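Long-range contacts in proline-tRNA synthetase class II aaRS (Ybak RNA binding domain plus tRNA synthetase) (Cryptosporidium parvum, PDB 5XIO), which probably charges proline-specific tRNA with L-proline at the expense of ATP, and is bound here by the inhibitor halofuginone and an ATP analogue: residues A[24-29]-A[39-44]; A[106-111]-A[135-140]; A[231-236]-A[257-262]. All blocks are in the same frame, centred on the assembly; numbering follows the deposited sequence.

Overall arrangement
Along the chain the three contacts follow one another without overlap. Interaction 1 ties the hairpin of strands 27-29 and 36-38 to the start of helix 40-58. Interactions 2 and 3 both fall within the class II synthetase core. Strand 131-140 of interaction 2 pairs antiparallel with 155-165, which in turn pairs with 252-263, a strand of interaction 3; the centres of these two contacts lie about 17 Å apart, and both touch the bound halofuginone. Interaction 1 stands farther off, its centre about 22 Å from that of interaction 2 and 33 Å from that of interaction 3. Interactions 1 and 2 also meet the second subunit; interaction 2 thus touches both the interface and the inhibitor.

Interaction 1: residues A[24-29]-A[39-44]; sequences SEMIEY and RPWSYF
Met-26 and Ser-42 meet where a Schellman motif, with Glu-25 at positive phi, ends one helix and a short hairpin leads into helix 40-58. Two hydrogen bonds grip Met-26 O from opposite faces of its carbonyl plane: Ser-42 OG gives the shorter, 2.8 Å to Met-26 O, and the backbone N of Arg-39, the N-cap residue, the longer. A chi1 of 60° turns the small Ser-42 side chain to that carbonyl.

Apolar packing falls to the flexible thioether chain of Met-26: CG lies 3.9 Å from Trp-41 CD1 at the indole edge, near its plane, and CE rests against Ser-42. The indole nitrogen bonds to the carbonyl of Lys-344.

Round Arg-39, the aliphatic Glu-25 CB covers the middle of one guanidinium face, while a water joins Glu-25 OE1 to Arg-39 NH2. Glu-28 OE1 makes a long salt bridge of 3.7 Å to Arg-39 NH1 from well outside that plane; no N-H points at it, so charge alone attracts. Glu-28 is bound more strongly by Trp-122 and Lys-121 of the second subunit. At the guanidinium edge another water bridges Ile-27 O, 2.6 Å away, to Arg-39 NH1 at 2.8 Å.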
loop_
_atom_site.group_PDB
_atom_site.type_symbol
_atom_site.label_atom_id
_atom_site.label_comp_id
_atom_site.label_asym_id
_atom_site.label_seq_id
_atom_site.Cartn_x
_atom_site.Cartn_y
_atom_site.Cartn_z
ATOM N N SER A 24 -0.704 22.292 10.368
ATOM C CA SER A 24 -0.672 21.975 8.939
ATOM C C SER A 24 -1.602 20.869 8.590
ATOM O O SER A 24 -1.886 20.661 7.421
ATOM C CB SER A 24 0.731 21.562 8.472
ATOM O OG SER A 24 1.089 20.282 8.961
ATOM N N GLU A 25 -2.119 20.165 9.577
ATOM C CA GLU A 25 -2.999 19.016 9.286
ATOM C C GLU A 25 -2.219 17.818 8.675
ATOM O O GLU A 25 -2.744 17.038 7.928
ATOM C CB GLU A 25 -4.210 19.465 8.415
ATOM C CG GLU A 25 -4.997 20.536 9.176
ATOM C CD GLU A 25 -6.220 21.134 8.487
ATOM O OE1 GLU A 25 -7.089 21.699 9.236
ATOM O OE2 GLU A 25 -6.285 21.085 7.229
ATOM N N MET A 26 -0.961 17.707 9.009
ATOM C CA MET A 26 -0.225 16.516 8.698
ATOM C C MET A 26 -0.540 15.306 9.592
ATOM O O MET A 26 -0.618 14.192 9.104
ATOM C CB MET A 26 1.254 16.835 8.755
ATOM C CG MET A 26 1.747 17.370 7.423
ATOM S SD MET A 26 3.493 17.258 7.409
ATOM C CE MET A 26 3.744 16.977 5.678
ATOM N N ILE A 27 -0.774 15.535 10.879
ATOM C CA ILE A 27 -0.814 14.481 11.890
ATOM C C ILE A 27 -1.965 14.767 12.824
ATOM O O ILE A 27 -2.301 15.913 13.044
ATOM C CB ILE A 27 0.549 14.527 12.639
ATOM C CG1 ILE A 27 1.607 13.753 11.854
ATOM C CG2 ILE A 27 0.517 14.167 14.123
ATOM C CD1 ILE A 27 1.272 12.333 11.532
ATOM N N GLU A 28 -2.569 13.728 13.386
ATOM C CA GLU A 28 -3.410 13.889 14.588
ATOM C C GLU A 28 -2.896 12.942 15.669
ATOM O O GLU A 28 -2.441 11.813 15.343
ATOM C CB GLU A 28 -4.881 13.625 14.252
ATOM C CG GLU A 28 -5.871 13.932 15.371
ATOM C CD GLU A 28 -6.369 15.409 15.445
ATOM O OE1 GLU A 28 -6.592 16.101 14.418
ATOM O OE2 GLU A 28 -6.581 15.876 16.573
ATOM N N TYR A 29 -2.899 13.415 16.926
ATOM C CA TYR A 29 -2.530 12.573 18.081
ATOM C C TYR A 29 -3.658 11.583 18.428
ATOM O O TYR A 29 -4.792 11.882 18.265
ATOM C CB TYR A 29 -2.134 13.396 19.320
ATOM C CG TYR A 29 -0.827 14.149 19.211
ATOM C CD1 TYR A 29 0.396 13.518 19.413
ATOM C CD2 TYR A 29 -0.806 15.512 18.899
ATOM C CE1 TYR A 29 1.607 14.218 19.302
ATOM C CE2 TYR A 29 0.399 16.217 18.774
ATOM C CZ TYR A 29 1.596 15.574 18.982
ATOM O OH TYR A 29 2.772 16.317 18.878
ATOM N N ARG A 39 -2.846 12.124 8.250
ATOM C CA ARG A 39 -3.889 12.752 7.479
ATOM C C ARG A 39 -3.425 12.902 6.039
ATOM O O ARG A 39 -2.248 12.727 5.749
ATOM C CB ARG A 39 -4.219 14.106 8.115
ATOM C CG ARG A 39 -4.713 13.947 9.555
ATOM C CD ARG A 39 -5.033 15.284 10.217
ATOM N NE ARG A 39 -6.199 15.839 9.608
ATOM C CZ ARG A 39 -6.848 16.932 10.020
ATOM N NH1 ARG A 39 -6.438 17.629 11.071
ATOM N NH2 ARG A 39 -7.924 17.324 9.354
ATOM N N PRO A 40 -4.342 13.211 5.122
ATOM C CA PRO A 40 -3.919 13.254 3.723
ATOM C C PRO A 40 -2.668 14.096 3.371
ATOM O O PRO A 40 -1.835 13.710 2.498
ATOM C CB PRO A 40 -5.165 13.783 3.000
ATOM C CG PRO A 40 -6.331 13.360 3.884
ATOM C CD PRO A 40 -5.809 13.337 5.283
ATOM N N TRP A 41 -2.524 15.216 4.047
ATOM C CA TRP A 41 -1.467 16.135 3.737
ATOM C C TRP A 41 -0.087 15.474 3.875
ATOM O O TRP A 41 0.794 15.772 3.101
ATOM C CB TRP A 41 -1.585 17.417 4.645
ATOM C CG TRP A 41 -0.961 18.643 3.993
ATOM C CD1 TRP A 41 0.238 19.194 4.290
ATOM C CD2 TRP A 41 -1.497 19.414 2.888
ATOM N NE1 TRP A 41 0.487 20.266 3.450
ATOM C CE2 TRP A 41 -0.563 20.402 2.578
ATOM C CE3 TRP A 41 -2.671 19.343 2.139
ATOM C CZ2 TRP A 41 -0.766 21.323 1.573
ATOM C CZ3 TRP A 41 -2.871 20.252 1.148
ATOM C CH2 TRP A 41 -1.927 21.233 0.865
ATOM N N SER A 42 0.125 14.611 4.874
ATOM C CA SER A 42 1.391 13.873 5.002
ATOM C C SER A 42 1.337 12.554 4.245
ATOM O O SER A 42 2.367 12.108 3.737
ATOM C CB SER A 42 1.758 13.595 6.466
ATOM O OG SER A 42 0.751 12.828 7.076
ATOM N N TYR A 43 0.157 11.937 4.154
ATOM C CA TYR A 43 0.060 10.634 3.479
ATOM C C TYR A 43 0.416 10.763 2.010
ATOM O O TYR A 43 0.985 9.857 1.467
ATOM C CB TYR A 43 -1.303 9.935 3.664
ATOM C CG TYR A 43 -1.223 8.445 3.266
ATOM C CD1 TYR A 43 -0.562 7.515 4.072
ATOM C CD2 TYR A 43 -1.745 7.978 2.052
ATOM C CE1 TYR A 43 -0.436 6.199 3.699
ATOM C CE2 TYR A 43 -1.610 6.642 1.682
ATOM C CZ TYR A 43 -0.949 5.775 2.508
ATOM O OH TYR A 43 -0.847 4.448 2.167
ATOM N N PHE A 44 0.154 11.919 1.399
ATOM C CA PHE A 44 0.516 12.208 -0.030
ATOM C C PHE A 44 2.020 12.127 -0.225
ATOM O O PHE A 44 2.506 11.725 -1.253
ATOM C CB PHE A 44 0.026 13.633 -0.414
ATOM C CG PHE A 44 0.403 14.085 -1.814
ATOM C CD1 PHE A 44 1.643 14.648 -2.075
ATOM C CD2 PHE A 44 -0.496 13.943 -2.877
ATOM C CE1 PHE A 44 2.022 15.027 -3.364
ATOM C CE2 PHE A 44 -0.134 14.326 -4.164
ATOM C CZ PHE A 44 1.137 14.876 -4.396
HETATM O O HOH W 1 -4.396 16.433 5.860
HETATM O O HOH W 2 -9.067 20.042 10.432
HETATM O O HOH W 3 -4.015 17.815 12.512
#

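Interaction 2: residues A[106-111]-A[135-140]; sequences AIRPTS and QWTSIV. With HFG (7-bromo-6-chloro-3-{3-[(2R,3S)-3-hydroxypiperidin-2-yl]-2-oxopropyl}quinazolin-4(3H)-one), chain C.
The guanidinium of Arg-108 carries Thr-137 over one face, CB 3.7 Å above the plane and offset toward the rim, while Ser-138 O approaches obliquely. This is where the chain leaving strand 99-107 runs beside strand 131-140 in the class II synthetase core. Bends at chi2 (-117°) and chi3 (-94°) lead the arginine chain alongside the strand to Ser-138 and Thr-137, letting Arg-108 NH1 give Ser-138 O a weak hydrogen bond of 2.9 Å. Its other terminal nitrogen, NH2, makes weak bonds to Phe-67 O and Tyr-66 OH, so a buried cation is shared among several modest acceptors.

Aliphatic branches pack beside it. Ile-139 CD1 lies 3.8 Å from Arg-108 CD, the two side chains crossing at about a right angle, and Ile-139 CG2 presses on Pro-109 O. Farther along, the beta-branched pair Ile-107 and Val-140 meet through CG2 and CB, beside Phe-70 of the second subunit. A water donates to both Ile-107 O and Val-140 O, joining the two backbones.

Glu-160 accepts from both Ser-111 OG and the amide nitrogen of Gln-135, whose OE1 accepts from Phe-67 N, so both ends of the amide are held. Toward the inhibitor, Pro-109 CB packs on its halogenated ring. Thr-110 OG1 is hydrogen-bonded to Glu-112, which also binds the inhibitor, and the piperidine nitrogen N1' donates to Thr-110 OG1 at 3.0 Å.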
loop_
_atom_site.group_PDB
_atom_site.type_symbol
_atom_site.label_atom_id
_atom_site.label_comp_id
_atom_site.label_asym_id
_atom_site.label_seq_id
_atom_site.Cartn_x
_atom_site.Cartn_y
_atom_site.Cartn_z
ATOM N N ALA A 106 3.029 -13.601 17.352
ATOM C CA ALA A 106 3.658 -12.300 17.339
ATOM C C ALA A 106 3.293 -11.518 16.131
ATOM O O ALA A 106 3.310 -12.060 14.997
ATOM C CB ALA A 106 5.152 -12.437 17.365
ATOM N N ILE A 107 3.016 -10.236 16.372
ATOM C CA ILE A 107 2.997 -9.268 15.328
ATOM C C ILE A 107 4.402 -8.981 14.851
ATOM O O ILE A 107 5.378 -8.744 15.628
ATOM C CB ILE A 107 2.403 -7.933 15.743
ATOM C CG1 ILE A 107 0.948 -8.058 15.979
ATOM C CG2 ILE A 107 2.510 -6.922 14.596
ATOM C CD1 ILE A 107 0.451 -6.901 16.858
ATOM N N ARG A 108 4.510 -9.022 13.545
ATOM C CA ARG A 108 5.730 -8.840 12.799
ATOM C C ARG A 108 6.557 -7.581 13.068
ATOM O O ARG A 108 6.134 -6.494 12.864
ATOM C CB ARG A 108 5.377 -9.037 11.326
ATOM C CG ARG A 108 6.196 -8.371 10.275
ATOM C CD ARG A 108 5.322 -7.417 9.522
ATOM N NE ARG A 108 4.761 -7.992 8.335
ATOM C CZ ARG A 108 3.629 -7.594 7.811
ATOM N NH1 ARG A 108 2.955 -6.616 8.350
ATOM N NH2 ARG A 108 3.181 -8.169 6.738
ATOM N N PRO A 109 7.750 -7.788 13.565
ATOM C CA PRO A 109 8.670 -6.709 13.834
ATOM C C PRO A 109 9.649 -6.471 12.713
ATOM O O PRO A 109 10.239 -5.469 12.696
ATOM C CB PRO A 109 9.406 -7.210 15.046
ATOM C CG PRO A 109 9.440 -8.650 14.863
ATOM C CD PRO A 109 8.172 -9.028 14.212
ATOM N N THR A 110 9.773 -7.441 11.841
ATOM C CA THR A 110 10.607 -7.580 10.653
ATOM C C THR A 110 10.294 -8.978 10.082
ATOM O O THR A 110 9.885 -9.859 10.781
ATOM C CB THR A 110 12.113 -7.313 10.913
ATOM O OG1 THR A 110 12.827 -7.238 9.709
ATOM C CG2 THR A 110 12.675 -8.296 11.817
ATOM N N SER A 111 10.543 -9.174 8.810
ATOM C CA SER A 111 10.164 -10.382 8.159
ATOM C C SER A 111 11.116 -11.518 7.862
ATOM O O SER A 111 10.731 -12.412 7.206
ATOM C CB SER A 111 9.442 -10.008 6.903
ATOM O OG SER A 111 8.175 -9.681 7.247
ATOM N N GLN A 135 8.415 -6.022 0.016
ATOM C CA GLN A 135 7.069 -5.732 0.376
ATOM C C GLN A 135 6.903 -4.375 1.104
ATOM O O GLN A 135 7.772 -3.920 1.849
ATOM C CB GLN A 135 6.511 -6.869 1.210
ATOM C CG GLN A 135 7.259 -7.207 2.472
ATOM C CD GLN A 135 6.529 -8.202 3.421
ATOM O OE1 GLN A 135 5.528 -8.806 3.088
ATOM N NE2 GLN A 135 7.071 -8.348 4.639
ATOM N N TRP A 136 5.777 -3.736 0.831
ATOM C CA TRP A 136 5.297 -2.500 1.507
ATOM C C TRP A 136 4.321 -2.965 2.610
ATOM O O TRP A 136 3.347 -3.674 2.351
ATOM C CB TRP A 136 4.592 -1.603 0.460
ATOM C CG TRP A 136 5.510 -1.032 -0.627
ATOM C CD1 TRP A 136 5.699 -1.515 -1.926
ATOM C CD2 TRP A 136 6.359 0.115 -0.508
ATOM N NE1 TRP A 136 6.650 -0.764 -2.566
ATOM C CE2 TRP A 136 7.047 0.260 -1.733
ATOM C CE3 TRP A 136 6.595 1.050 0.517
ATOM C CZ2 TRP A 136 7.959 1.309 -1.954
ATOM C CZ3 TRP A 136 7.529 2.049 0.308
ATOM C CH2 TRP A 136 8.193 2.178 -0.928
ATOM N N THR A 137 4.620 -2.649 3.863
ATOM C CA THR A 137 3.842 -3.189 5.007
ATOM C C THR A 137 3.910 -2.196 6.204
ATOM O O THR A 137 4.606 -1.189 6.177
ATOM C CB THR A 137 4.398 -4.574 5.502
ATOM O OG1 THR A 137 5.674 -4.411 6.136
ATOM C CG2 THR A 137 4.722 -5.571 4.358
ATOM N N SER A 138 3.192 -2.523 7.262
ATOM C CA SER A 138 3.380 -1.886 8.487
ATOM C C SER A 138 4.072 -2.839 9.392
ATOM O O SER A 138 4.057 -4.022 9.185
ATOM C CB SER A 138 2.074 -1.374 9.077
ATOM O OG SER A 138 1.322 -2.357 9.725
ATOM N N ILE A 139 4.687 -2.242 10.393
ATOM C CA ILE A 139 5.556 -2.836 11.365
ATOM C C ILE A 139 5.144 -2.256 12.759
ATOM O O ILE A 139 4.796 -1.027 12.894
ATOM C CB ILE A 139 6.957 -2.425 11.059
ATOM C CG1 ILE A 139 7.439 -3.068 9.788
ATOM C CG2 ILE A 139 7.882 -2.805 12.169
ATOM C CD1 ILE A 139 7.801 -4.552 9.906
ATOM N N VAL A 140 5.128 -3.162 13.756
ATOM C CA VAL A 140 4.983 -2.805 15.145
ATOM C C VAL A 140 6.168 -3.177 15.953
ATOM O O VAL A 140 6.655 -4.306 15.857
ATOM C CB VAL A 140 3.803 -3.519 15.775
ATOM C CG1 VAL A 140 3.731 -3.234 17.284
ATOM C CG2 VAL A 140 2.513 -3.082 15.087
HETATM O "O4'" HFG C . 15.081 -5.203 11.042
HETATM C C21 HFG C . 16.255 -5.436 11.173
HETATM C "C3'" HFG C . 17.144 -5.850 10.008
HETATM C "C2'" HFG C . 16.525 -5.501 8.654
HETATM N "N1'" HFG C . 15.365 -6.323 8.345
HETATM C "C6'" HFG C . 14.916 -6.090 6.974
HETATM C "C5'" HFG C . 14.605 -4.625 6.721
HETATM C "C4'" HFG C . 15.785 -3.750 7.109
HETATM C C39 HFG C . 16.181 -4.034 8.537
HETATM O "O7'" HFG C . 17.303 -3.237 8.873
HETATM C "C1'" HFG C . 16.956 -5.360 12.528
HETATM N N3 HFG C . 15.970 -5.399 13.614
HETATM C C4 HFG C . 15.527 -6.632 14.055
HETATM O O11 HFG C . 15.896 -7.656 13.550
HETATM C C10 HFG C . 14.530 -6.572 15.125
HETATM C C5 HFG C . 13.983 -7.734 15.650
HETATM C C2 HFG C . 15.541 -4.268 14.186
HETATM N N1 HFG C . 14.683 -4.171 15.124
HETATM C C9 HFG C . 14.143 -5.343 15.627
HETATM C C8 HFG C . 13.206 -5.273 16.646
HETATM C C7 HFG C . 12.649 -6.423 17.186
HETATM BR BR1 HFG C . 11.351 -6.240 18.554
HETATM C C6 HFG C . 13.043 -7.665 16.674
HETATM CL CL1 HFG C . 12.398 -9.114 17.298
HETATM O O HOH W 4 5.618 -6.724 17.298
#

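Interaction 3: residues A[231-236]-A[257-262]; sequences HLLGQN and QTSWGL. With HFG (7-bromo-6-chloro-3-{3-[(2R,3S)-3-hydroxypiperidin-2-yl]-2-oxopropyl}quinazolin-4(3H)-one), chain C.
A chi1 of -46° sets the His-231 imidazole beside its own backbone N, with CD2 3.4 Å from Ser-259 OG; the serine, at chi1 81°, brings that hydroxyl to the ring edge. Leu-233 lays CD1 against the same serine, 3.8 Å from Ser-259 OG.

The backbones form an antiparallel pair within the class II core. His-231 and Ser-259 exchange two hydrogen bonds, the straighter from His-231 N to Ser-259 O at 2.7 Å, while Leu-232 and Thr-258 form a non-hydrogen-bonded pair. Next comes a classic beta bulge: Leu-233 and Gly-234 both face Gln-257, whose O takes a bond of 2.9 Å from Leu-233 N and a weak one from Gly-234 N. Glycine suits the positive phi there, in the type II' turn from Leu-233 to Asn-236. A water links Gly-234 O to Gln-257 OE1.

Gly-261, lacking a side chain, leaves room for the inhibitor's piperidine, on which Ser-259 OG packs. His-231 NE2 donates to the inhibitor hydroxyl O7' at 3.1 Å, nearly straight at 165°. Thr-211 bonds His-231 ND1; with both ring nitrogens engaged, the imidazole's rotation is fixed, and the Thr-211 bond positions NE2 to donate to O7'.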
loop_
_atom_site.group_PDB
_atom_site.type_symbol
_atom_site.label_atom_id
_atom_site.label_comp_id
_atom_site.label_asym_id
_atom_site.label_seq_id
_atom_site.Cartn_x
_atom_site.Cartn_y
_atom_site.Cartn_z
ATOM N N HIS A 231 22.045 -4.080 4.219
ATOM C CA HIS A 231 22.974 -5.094 4.727
ATOM C C HIS A 231 23.434 -6.137 3.659
ATOM O O HIS A 231 22.634 -6.644 2.831
ATOM C CB HIS A 231 22.317 -5.914 5.834
ATOM C CG HIS A 231 21.591 -5.110 6.843
ATOM N ND1 HIS A 231 22.233 -4.395 7.822
ATOM C CD2 HIS A 231 20.268 -4.915 7.044
ATOM C CE1 HIS A 231 21.341 -3.795 8.586
ATOM N NE2 HIS A 231 20.140 -4.102 8.145
ATOM N N LEU A 232 24.720 -6.444 3.710
ATOM C CA LEU A 232 25.255 -7.694 3.151
ATOM C C LEU A 232 25.215 -8.723 4.216
ATOM O O LEU A 232 26.032 -8.710 5.140
ATOM C CB LEU A 232 26.709 -7.545 2.683
ATOM C CG LEU A 232 27.324 -8.881 2.120
ATOM C CD1 LEU A 232 26.511 -9.474 0.947
ATOM C CD2 LEU A 232 28.795 -8.710 1.717
ATOM N N LEU A 233 24.262 -9.615 4.109
ATOM C CA LEU A 233 24.037 -10.611 5.143
ATOM C C LEU A 233 24.968 -11.782 4.973
ATOM O O LEU A 233 25.165 -12.553 5.886
ATOM C CB LEU A 233 22.591 -11.092 5.066
ATOM C CG LEU A 233 21.538 -9.977 5.276
ATOM C CD1 LEU A 233 20.139 -10.495 4.985
ATOM C CD2 LEU A 233 21.593 -9.416 6.702
ATOM N N GLY A 234 25.511 -11.903 3.771
ATOM C CA GLY A 234 26.376 -13.004 3.374
ATOM C C GLY A 234 25.669 -14.327 3.429
ATOM O O GLY A 234 24.493 -14.465 2.965
ATOM N N GLN A 235 26.363 -15.272 4.069
ATOM C CA GLN A 235 25.838 -16.626 4.315
ATOM C C GLN A 235 25.297 -16.850 5.739
ATOM O O GLN A 235 24.947 -17.980 6.100
ATOM C CB GLN A 235 26.922 -17.647 3.977
ATOM C CG GLN A 235 27.657 -17.385 2.634
ATOM C CD GLN A 235 28.456 -18.602 2.138
ATOM O OE1 GLN A 235 29.205 -19.214 2.891
ATOM N NE2 GLN A 235 28.277 -18.961 0.886
ATOM N N ASN A 236 25.190 -15.801 6.546
ATOM C CA ASN A 236 24.736 -16.005 7.933
ATOM C C ASN A 236 23.360 -16.641 8.062
ATOM O O ASN A 236 23.160 -17.606 8.800
ATOM C CB ASN A 236 24.786 -14.689 8.722
ATOM C CG ASN A 236 26.213 -14.221 8.955
ATOM O OD1 ASN A 236 27.020 -14.966 9.489
ATOM N ND2 ASN A 236 26.538 -13.011 8.525
ATOM N N GLN A 257 23.060 -13.448 0.669
ATOM C CA GLN A 257 21.835 -12.663 0.860
ATOM C C GLN A 257 22.042 -11.170 1.165
ATOM O O GLN A 257 23.059 -10.798 1.717
ATOM C CB GLN A 257 20.969 -13.323 1.946
ATOM C CG GLN A 257 20.091 -14.487 1.461
ATOM C CD GLN A 257 19.335 -15.176 2.589
ATOM O OE1 GLN A 257 19.867 -16.064 3.272
ATOM N NE2 GLN A 257 18.100 -14.748 2.818
ATOM N N THR A 258 21.085 -10.325 0.773
ATOM C CA THR A 258 20.989 -8.929 1.292
ATOM C C THR A 258 19.653 -8.589 1.900
ATOM O O THR A 258 18.654 -9.232 1.670
ATOM C CB THR A 258 21.156 -7.840 0.209
ATOM O OG1 THR A 258 19.955 -7.736 -0.586
ATOM C CG2 THR A 258 22.337 -8.119 -0.705
ATOM N N SER A 259 19.629 -7.482 2.633
ATOM C CA SER A 259 18.372 -6.879 3.021
ATOM C C SER A 259 18.521 -5.410 3.278
ATOM O O SER A 259 19.618 -4.934 3.523
ATOM C CB SER A 259 17.744 -7.592 4.196
ATOM O OG SER A 259 18.296 -7.195 5.410
ATOM N N TRP A 260 17.414 -4.687 3.199
ATOM C CA TRP A 260 17.409 -3.218 3.224
ATOM C C TRP A 260 15.963 -2.719 3.551
ATOM O O TRP A 260 14.952 -3.353 3.143
ATOM C CB TRP A 260 17.845 -2.671 1.852
ATOM C CG TRP A 260 17.744 -3.625 0.677
ATOM C CD1 TRP A 260 18.588 -4.648 0.392
ATOM C CD2 TRP A 260 16.740 -3.647 -0.343
ATOM N NE1 TRP A 260 18.181 -5.295 -0.741
ATOM C CE2 TRP A 260 17.046 -4.712 -1.204
ATOM C CE3 TRP A 260 15.619 -2.856 -0.624
ATOM C CZ2 TRP A 260 16.302 -4.997 -2.342
ATOM C CZ3 TRP A 260 14.842 -3.175 -1.759
ATOM C CH2 TRP A 260 15.182 -4.215 -2.582
ATOM N N GLY A 261 15.885 -1.576 4.239
ATOM C CA GLY A 261 14.576 -0.915 4.613
ATOM C C GLY A 261 14.617 0.602 4.723
ATOM O O GLY A 261 15.651 1.198 5.056
ATOM N N LEU A 262 13.504 1.232 4.422
ATOM C CA LEU A 262 13.336 2.733 4.595
ATOM C C LEU A 262 11.864 2.990 5.095
ATOM O O LEU A 262 11.003 2.232 4.680
ATOM C CB LEU A 262 13.640 3.441 3.250
ATOM C CG LEU A 262 13.469 4.982 3.237
ATOM C CD1 LEU A 262 14.244 5.613 2.098
ATOM C CD2 LEU A 262 12.019 5.368 3.117
HETATM O "O4'" HFG C . 15.081 -5.203 11.042
HETATM C C21 HFG C . 16.255 -5.436 11.173
HETATM C "C3'" HFG C . 17.144 -5.850 10.008
HETATM C "C2'" HFG C . 16.525 -5.501 8.654
HETATM N "N1'" HFG C . 15.365 -6.323 8.345
HETATM C "C6'" HFG C . 14.916 -6.090 6.974
HETATM C "C5'" HFG C . 14.605 -4.625 6.721
HETATM C "C4'" HFG C . 15.785 -3.750 7.109
HETATM C C39 HFG C . 16.181 -4.034 8.537
HETATM O "O7'" HFG C . 17.303 -3.237 8.873
HETATM C "C1'" HFG C . 16.956 -5.360 12.528
HETATM N N3 HFG C . 15.970 -5.399 13.614
HETATM C C4 HFG C . 15.527 -6.632 14.055
HETATM O O11 HFG C . 15.896 -7.656 13.550
HETATM C C10 HFG C . 14.530 -6.572 15.125
HETATM C C5 HFG C . 13.983 -7.734 15.650
HETATM C C2 HFG C . 15.541 -4.268 14.186
HETATM N N1 HFG C . 14.683 -4.171 15.124
HETATM C C9 HFG C . 14.143 -5.343 15.627
HETATM C C8 HFG C . 13.206 -5.273 16.646
HETATM C C7 HFG C . 12.649 -6.423 17.186
HETATM BR BR1 HFG C . 11.351 -6.240 18.554
HETATM C C6 HFG C . 13.043 -7.665 16.674
HETATM CL CL1 HFG C . 12.398 -9.114 17.298
HETATM O O HOH W 5 22.550 -15.347 4.223
#